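Local coordinates for protein E1 (Kluyveromyces marxianus, PDB 3VX6) that acts as the E1-like enzyme Atg7 of autophagy, activating Atg12 for conjugation to Atg5 and Atg8 for conjugation to phosphatidylethanolamine, at residues Y82-N87 with Y124-A129. Residues are numbered along the deposited sequence; the frame is centred on the assembly and turned at random.
Sequences YLLNFN and YMISFA
Tyr-82 O accepts the backbone N-H of Met-125 at 2.6 Å, one rung of a parallel ladder. Leu-84 continues it, its N bonding to Met-125 O and its O taking Ser-127 N from above the carbonyl plane; Phe-86 N then bonds to Ser-127 O. On the face of Leu-83 and Asn-85, Ser-127 OG donates to Asn-85 OD1 (2.7 Å), lying in the carbonyl plane on a lone pair. With CG anti to the backbone N (chi1 -179°), the Asn-85 amide reaches across to this hydroxyl, while ND2 bonds to Asp-40 on the next strand. A leucine in its place would probably leave Ser-127 OG and Asp-40 without these amide partners. Leu-83 CD1 packs on Met-125 CG (3.6 Å), beneath helix 21-33. On the other face, the Tyr-82 and Tyr-124 side chains lie side by side and point the same way, their ring planes oblique at 34°, with CD2 of Tyr-82 3.3 Å from CE1 of Tyr-124. Phe-86 sets CE2 against Ile-126 CB (3.6 Å), and Phe-92 of helix 89-94 touches both side chains. The helical connection between these neighbouring parallel strands makes a beta-alpha-beta crossover in the mixed sheet of the Atg7 N-terminal region.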
# COMPACT_ATOMS: atom_id res chain seq x y z
N TYR A 82 1.12 -2.09 9.49
CA TYR A 82 1.35 -3.00 10.60
C TYR A 82 2.84 -3.29 10.74
O TYR A 82 3.56 -3.41 9.76
CB TYR A 82 0.56 -4.31 10.39
CG TYR A 82 -0.95 -4.08 10.32
CD1 TYR A 82 -1.68 -3.69 11.46
CD2 TYR A 82 -1.62 -4.15 9.10
CE1 TYR A 82 -3.04 -3.38 11.37
CE2 TYR A 82 -2.98 -3.84 9.00
CZ TYR A 82 -3.69 -3.45 10.13
OH TYR A 82 -5.02 -3.11 9.99
N LEU A 83 3.29 -3.37 11.98
CA LEU A 83 4.69 -3.67 12.24
C LEU A 83 4.80 -5.03 12.91
O LEU A 83 3.97 -5.41 13.72
CB LEU A 83 5.32 -2.59 13.12
CG LEU A 83 6.68 -2.90 13.75
CD1 LEU A 83 7.76 -3.01 12.69
CD2 LEU A 83 7.03 -1.80 14.75
N LEU A 84 5.82 -5.78 12.52
CA LEU A 84 6.08 -7.07 13.11
C LEU A 84 7.55 -7.02 13.53
O LEU A 84 8.43 -7.44 12.79
CB LEU A 84 5.87 -8.20 12.10
CG LEU A 84 5.72 -9.61 12.68
CD1 LEU A 84 6.31 -10.60 11.70
CD2 LEU A 84 6.40 -9.75 14.02
N ASN A 85 7.81 -6.49 14.72
CA ASN A 85 9.17 -6.41 15.21
C ASN A 85 9.63 -7.72 15.87
O ASN A 85 9.16 -8.08 16.95
CB ASN A 85 9.31 -5.29 16.24
CG ASN A 85 10.74 -5.16 16.76
OD1 ASN A 85 11.64 -4.76 16.02
ND2 ASN A 85 10.95 -5.53 18.03
N PHE A 86 10.55 -8.41 15.20
CA PHE A 86 11.11 -9.65 15.72
C PHE A 86 12.00 -9.36 16.94
O PHE A 86 12.59 -8.27 17.05
CB PHE A 86 11.91 -10.35 14.63
CG PHE A 86 11.05 -10.91 13.55
CD1 PHE A 86 10.24 -12.01 13.80
CD2 PHE A 86 10.99 -10.30 12.30
CE1 PHE A 86 9.38 -12.50 12.82
CE2 PHE A 86 10.14 -10.77 11.32
CZ PHE A 86 9.33 -11.88 11.58
N ASN A 87 12.08 -10.32 17.84
CA ASN A 87 12.86 -10.17 19.06
C ASN A 87 14.32 -10.53 18.90
O ASN A 87 15.16 -10.13 19.70
CB ASN A 87 12.23 -10.98 20.20
CG ASN A 87 11.77 -12.37 19.76
OD1 ASN A 87 11.80 -12.72 18.56
ND2 ASN A 87 11.32 -13.18 20.72
N TYR A 124 3.28 -3.21 5.79
CA TYR A 124 3.70 -4.08 6.86
C TYR A 124 5.21 -3.93 7.01
O TYR A 124 5.95 -3.85 6.02
CB TYR A 124 3.34 -5.52 6.50
CG TYR A 124 1.87 -5.72 6.22
CD1 TYR A 124 1.00 -6.14 7.24
CD2 TYR A 124 1.33 -5.48 4.95
CE1 TYR A 124 -0.36 -6.32 6.99
CE2 TYR A 124 -0.04 -5.66 4.69
CZ TYR A 124 -0.88 -6.08 5.72
OH TYR A 124 -2.23 -6.28 5.51
N MET A 125 5.66 -3.86 8.25
CA MET A 125 7.08 -3.71 8.48
C MET A 125 7.54 -4.80 9.42
O MET A 125 6.89 -5.07 10.41
CB MET A 125 7.35 -2.34 9.10
CG MET A 125 8.81 -2.06 9.36
SD MET A 125 9.07 -0.45 10.12
CE MET A 125 10.34 -0.88 11.30
N ILE A 126 8.63 -5.46 9.09
CA ILE A 126 9.17 -6.45 10.00
C ILE A 126 10.45 -5.79 10.44
O ILE A 126 11.07 -5.04 9.68
CB ILE A 126 9.47 -7.82 9.34
CG1 ILE A 126 10.35 -7.63 8.11
CG2 ILE A 126 8.15 -8.53 9.05
CD1 ILE A 126 10.87 -8.94 7.50
N SER A 127 10.85 -6.02 11.67
CA SER A 127 12.06 -5.38 12.15
C SER A 127 12.67 -6.11 13.31
O SER A 127 12.09 -7.04 13.87
CB SER A 127 11.77 -3.93 12.56
OG SER A 127 10.85 -3.85 13.64
N PHE A 128 13.86 -5.68 13.65
CA PHE A 128 14.59 -6.21 14.77
C PHE A 128 15.27 -5.00 15.35
O PHE A 128 16.15 -4.41 14.72
CB PHE A 128 15.64 -7.22 14.37
CG PHE A 128 16.51 -7.64 15.51
CD1 PHE A 128 17.90 -7.59 15.41
CD2 PHE A 128 15.94 -8.06 16.71
CE1 PHE A 128 18.70 -7.95 16.48
CE2 PHE A 128 16.73 -8.42 17.79
CZ PHE A 128 18.12 -8.36 17.67
N ALA A 129 14.82 -4.61 16.52
CA ALA A 129 15.40 -3.47 17.19
C ALA A 129 16.41 -4.05 18.16
O ALA A 129 16.03 -4.65 19.17
CB ALA A 129 14.34 -2.67 17.92